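Local coordinates for gram-negative insecticidal protein (Chromobacterium piscinae, PDB 6FBM) that kills insects as a toxin of the MACPF family and, like its pore-forming relatives, probably perforates the membranes of target cells, at residues S194-L198 with S199-E203; E80-E83 with Y84-K87. One frame throughout, in Å; residues are numbered along the deposited sequence.

Overall arrangement
Both interactions are local contacts at a helix start in the MACPF domain: interaction 2 at the first turns of helix 81-88, interaction 1 where a loop enters helix 198-209. Their centres are 18 Å apart and their nearest atoms about 9 Å, so they do not touch. Strands 64-78 and 120-134 run between them: interaction 1 meets Val-77, Gln-75, Ser-122 and Thr-124, interaction 2 the alternate residues Ser-78, Asp-76, Tyr-121 and Ser-123, so they lie against opposite faces of the sheet. In pore-forming MACPF proteins the helical clusters at these places unfold into membrane-spanning hairpins, and these helices probably do the same.

Interaction 1 of 2, residues S194-L198 with S199-E203; sequences SSQSL and STTAE
The carboxamide of Gln-196 is sandwiched at its oxygen end: Thr-201 OG1 approaches OE1 from one side of the amide plane, and the methyl CG2 of Thr-200 comes in from the other, 3.5 Å from OE1. Both contacts belong to the start of helix 198-209, where Ser-197 is the N-cap residue and Gln-196 folds over the first turn from outside. The Gln-196 chain reaches that far because it is fully extended, with CG opposite the backbone N (chi1 -178°); it crosses the Thr-200 side chain at about a right angle.

Thr-201 OG1 has a choice of acceptors. Thr-201 OG1 stands 3.0 Å from the carbonyl oxygen Ser-197 O. Thr-201 OG1 to Gln-196 OE1 is 3.3 Å, and the single proton can serve one or the other. The first torsion of Thr-201 (chi1 -49°) sets the hydroxyl beside its own backbone N, turned back toward the cap. The same Ser-197 O also takes the backbone N of Thr-201 at 3.2 Å in a nearly straight bond, 168° at the hydrogen, so the N-cap carbonyl is held by the helix whichever way the hydroxyl points.

On another side of the turn, Ser-197 OG makes two weak hydroxyl contacts, one to Ser-199 OG and one to Thr-200 OG1, with the direction of the protons unsettled. Three hydroxyls thus gather at the helix start.

Leu-198 turns away from them, onto Phe-228 of helix 220-230 and onto Val-77, Thr-120 and Ser-122 of the sheet, seating the helix on the MACPF strands. Its carbonyl continues the helical bonding: Ala-202 N donates to Leu-198 O at 2.8 Å, while Ala-202 CB rests 3.4 Å from that same Leu-198 O.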
loop_
_atom_site.group_PDB
_atom_site.type_symbol
_atom_site.label_atom_id
_atom_site.label_comp_id
_atom_site.label_asym_id
_atom_site.label_seq_id
_atom_site.Cartn_x
_atom_site.Cartn_y
_atom_site.Cartn_z
ATOM N N SER A 194 -48.532 2.139 22.152
ATOM C CA SER A 194 -48.758 2.208 20.715
ATOM C C SER A 194 -49.823 3.278 20.348
ATOM O O SER A 194 -50.992 2.976 20.055
ATOM C CB SER A 194 -49.137 0.818 20.186
ATOM O OG SER A 194 -48.867 0.675 18.804
ATOM N N SER A 195 -49.358 4.536 20.359
ATOM C CA SER A 195 -50.122 5.719 19.933
ATOM C C SER A 195 -49.703 6.182 18.519
ATOM O O SER A 195 -50.536 6.265 17.618
ATOM C CB SER A 195 -49.902 6.856 20.939
ATOM O OG SER A 195 -48.510 7.088 21.150
ATOM N N GLN A 196 -48.405 6.493 18.366
ATOM C CA GLN A 196 -47.746 6.783 17.072
ATOM C C GLN A 196 -47.585 5.488 16.256
ATOM O O GLN A 196 -47.380 4.426 16.828
ATOM C CB GLN A 196 -46.374 7.413 17.354
ATOM C CG GLN A 196 -45.510 7.849 16.172
ATOM C CD GLN A 196 -44.122 8.342 16.639
ATOM O OE1 GLN A 196 -43.087 7.883 16.147
ATOM N NE2 GLN A 196 -44.102 9.265 17.606
ATOM N N SER A 197 -47.669 5.578 14.926
ATOM C CA SER A 197 -47.624 4.372 14.063
ATOM C C SER A 197 -46.254 3.676 14.179
ATOM O O SER A 197 -45.240 4.329 14.399
ATOM C CB SER A 197 -47.996 4.683 12.597
ATOM O OG SER A 197 -46.880 5.055 11.790
ATOM N N LEU A 198 -46.248 2.350 14.092
ATOM C CA LEU A 198 -45.035 1.526 14.212
ATOM C C LEU A 198 -44.052 1.869 13.095
ATOM O O LEU A 198 -42.842 1.987 13.340
ATOM C CB LEU A 198 -45.390 0.022 14.216
ATOM C CG LEU A 198 -44.319 -1.098 14.312
ATOM C CD1 LEU A 198 -43.525 -1.279 13.009
ATOM C CD2 LEU A 198 -43.388 -0.852 15.506
ATOM N N SER A 199 -44.566 2.073 11.890
ATOM C CA SER A 199 -43.713 2.324 10.743
ATOM C C SER A 199 -42.917 3.638 10.890
ATOM O O SER A 199 -41.728 3.688 10.540
ATOM C CB SER A 199 -44.532 2.262 9.440
ATOM O OG SER A 199 -45.382 3.394 9.317
ATOM N N THR A 200 -43.566 4.673 11.435
ATOM C CA THR A 200 -42.918 5.951 11.727
ATOM C C THR A 200 -41.865 5.792 12.830
ATOM O O THR A 200 -40.761 6.297 12.710
ATOM C CB THR A 200 -43.973 7.037 12.089
ATOM O OG1 THR A 200 -44.719 7.385 10.919
ATOM C CG2 THR A 200 -43.313 8.321 12.644
ATOM N N THR A 201 -42.198 5.076 13.898
ATOM C CA THR A 201 -41.228 4.784 14.971
ATOM C C THR A 201 -40.010 4.025 14.437
ATOM O O THR A 201 -38.878 4.297 14.840
ATOM C CB THR A 201 -41.891 3.990 16.102
ATOM O OG1 THR A 201 -43.112 4.644 16.466
ATOM C CG2 THR A 201 -40.990 3.917 17.324
ATOM N N ALA A 202 -40.252 3.093 13.530
ATOM C CA ALA A 202 -39.177 2.326 12.925
ATOM C C ALA A 202 -38.290 3.215 12.091
ATOM O O ALA A 202 -37.072 3.151 12.199
ATOM C CB ALA A 202 -39.752 1.196 12.078
ATOM N N GLU A 203 -38.926 4.052 11.272
ATOM C CA GLU A 203 -38.248 5.083 10.476
ATOM C C GLU A 203 -37.358 5.965 11.348
ATOM O O GLU A 203 -36.183 6.137 11.063
ATOM C CB GLU A 203 -39.288 5.935 9.712
ATOM C CG GLU A 203 -38.800 7.233 9.062
ATOM C CD GLU A 203 -39.883 8.012 8.337
ATOM O OE1 GLU A 203 -41.078 7.748 8.561
ATOM O OE2 GLU A 203 -39.538 8.899 7.520
#

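Interaction 2 of 2, residues E80-E83 with Y84-K87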
loop_
_atom_site.group_PDB
_atom_site.type_symbol
_atom_site.label_atom_id
_atom_site.label_comp_id
_atom_site.label_asym_id
_atom_site.label_seq_id
_atom_site.Cartn_x
_atom_site.Cartn_y
_atom_site.Cartn_z
ATOM N N GLU A 80 -49.154 -9.137 9.875
ATOM C CA GLU A 80 -49.444 -10.450 9.348
ATOM C C GLU A 80 -48.283 -10.829 8.412
ATOM O O GLU A 80 -48.051 -10.160 7.413
ATOM C CB GLU A 80 -50.828 -10.383 8.665
ATOM C CG GLU A 80 -51.193 -11.505 7.690
ATOM C CD GLU A 80 -50.876 -12.893 8.227
ATOM O OE1 GLU A 80 -51.104 -13.109 9.441
ATOM O OE2 GLU A 80 -50.403 -13.753 7.447
ATOM N N ILE A 81 -47.549 -11.890 8.760
ATOM C CA ILE A 81 -46.329 -12.288 8.040
ATOM C C ILE A 81 -46.552 -12.489 6.530
ATOM O O ILE A 81 -45.710 -12.079 5.723
ATOM C CB ILE A 81 -45.652 -13.531 8.660
ATOM C CG1 ILE A 81 -44.233 -13.755 8.107
ATOM C CG2 ILE A 81 -46.461 -14.798 8.417
ATOM C CD1 ILE A 81 -43.203 -12.793 8.656
ATOM N N GLU A 82 -47.679 -13.091 6.145
ATOM C CA GLU A 82 -47.960 -13.344 4.732
ATOM C C GLU A 82 -48.207 -12.055 3.957
ATOM O O GLU A 82 -47.923 -11.981 2.761
ATOM C CB GLU A 82 -49.170 -14.273 4.550
ATOM C CG GLU A 82 -49.052 -15.647 5.201
ATOM C CD GLU A 82 -47.752 -16.374 4.901
ATOM O OE1 GLU A 82 -47.151 -16.936 5.854
ATOM O OE2 GLU A 82 -47.337 -16.390 3.707
ATOM N N GLU A 83 -48.750 -11.046 4.624
ATOM C CA GLU A 83 -48.973 -9.763 3.982
ATOM C C GLU A 83 -47.620 -9.041 3.850
ATOM O O GLU A 83 -47.353 -8.399 2.834
ATOM C CB GLU A 83 -49.998 -8.930 4.760
ATOM C CG GLU A 83 -50.360 -7.598 4.109
ATOM C CD GLU A 83 -51.256 -6.760 4.997
ATOM O OE1 GLU A 83 -50.754 -5.764 5.595
ATOM O OE2 GLU A 83 -52.453 -7.137 5.152
ATOM N N TYR A 84 -46.777 -9.151 4.872
ATOM C CA TYR A 84 -45.412 -8.632 4.790
ATOM C C TYR A 84 -44.673 -9.184 3.572
ATOM O O TYR A 84 -44.076 -8.432 2.809
ATOM C CB TYR A 84 -44.620 -8.966 6.063
ATOM C CG TYR A 84 -43.162 -8.665 5.953
ATOM C CD1 TYR A 84 -42.662 -7.400 6.242
ATOM C CD2 TYR A 84 -42.264 -9.645 5.531
ATOM C CE1 TYR A 84 -41.300 -7.126 6.114
ATOM C CE2 TYR A 84 -40.914 -9.384 5.418
ATOM C CZ TYR A 84 -40.432 -8.135 5.714
ATOM O OH TYR A 84 -39.089 -7.905 5.600
ATOM N N ARG A 85 -44.730 -10.501 3.418
ATOM C CA ARG A 85 -44.139 -11.182 2.275
ATOM C C ARG A 85 -44.653 -10.659 0.948
ATOM O O ARG A 85 -43.865 -10.471 0.030
ATOM C CB ARG A 85 -44.408 -12.680 2.329
ATOM C CG ARG A 85 -43.730 -13.364 3.489
ATOM C CD ARG A 85 -44.190 -14.792 3.567
ATOM N NE ARG A 85 -43.505 -15.608 2.590
ATOM C CZ ARG A 85 -43.805 -16.873 2.294
ATOM N NH1 ARG A 85 -44.818 -17.501 2.897
ATOM N NH2 ARG A 85 -43.073 -17.515 1.384
ATOM N N GLU A 86 -45.965 -10.444 0.839
ATOM C CA GLU A 86 -46.562 -9.881 -0.387
ATOM C C GLU A 86 -46.062 -8.486 -0.640
ATOM O O GLU A 86 -45.705 -8.159 -1.778
ATOM C CB GLU A 86 -48.091 -9.864 -0.342
ATOM C CG GLU A 86 -48.713 -11.160 -0.885
ATOM C CD GLU A 86 -50.132 -11.423 -0.383
ATOM O OE1 GLU A 86 -50.587 -10.683 0.513
ATOM O OE2 GLU A 86 -50.784 -12.377 -0.878
ATOM N N LYS A 87 -46.054 -7.667 0.411
ATOM C CA LYS A 87 -45.647 -6.272 0.284
ATOM C C LYS A 87 -44.207 -6.186 -0.210
ATOM O O LYS A 87 -43.902 -5.406 -1.089
ATOM C CB LYS A 87 -45.813 -5.529 1.608
ATOM C CG LYS A 87 -47.227 -5.118 1.966
ATOM C CD LYS A 87 -47.334 -4.785 3.458
ATOM C CE LYS A 87 -48.647 -4.123 3.824
ATOM N NZ LYS A 87 -48.670 -2.706 3.402
#
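Glu-82 and Arg-85, one helical turn apart, lie side by side and close the tight half of this contact with a salt bridge: Arg-85 NH1 to Glu-82 OE2, 2.9 Å. The carboxylate offers its syn lone pair, yet its plane stands 80° from that of the guanidinium, and the bond is bent, 135° at the hydrogen. Glu-82 is folded at its second torsion (chi2 -49°), which swings OE2 round toward Arg-85, and Arg-85 bends at chi3 to meet it. Neither charge depends on the other alone: Glu-82 OE2 also pairs with Lys-99 and OE1 accepts from Ile-311 N, while Arg-85 bonds Ser-307 O, Gln-309 O and Ser-102 OG. Such sharing would probably keep both groups ionised.

Just before the helix, Glu-80 is the N-cap, and its OE2 takes Glu-82 N at 3.1 Å, met from above the carboxylate plane. Regular backbone bonds follow, among them Lys-87 N to Glu-83 O, 2.8 Å.

The loose side belongs to Glu-83, which is open to solvent, and Lys-87. Their chains run side by side, Glu-83 OE1 touching Lys-87 CE at 3.2 Å, but Lys-87 NZ stays 4.3 Å from Glu-83 OE1, beyond a salt bridge; the opposite charges probably attract only loosely, and Glu-83 OE1 has a weak hydrogen bond to Ser-78 OG besides.

Inward, Tyr-84 meets Phe-109 edge-to-face and packs on Leu-105 of helix 102-108, and with Ile-81 it lies against Tyr-121 of strand 120-134; Lys-87 reaches Asp-76 of strand 64-78, so the helix bridges its neighbouring helix and the sheet.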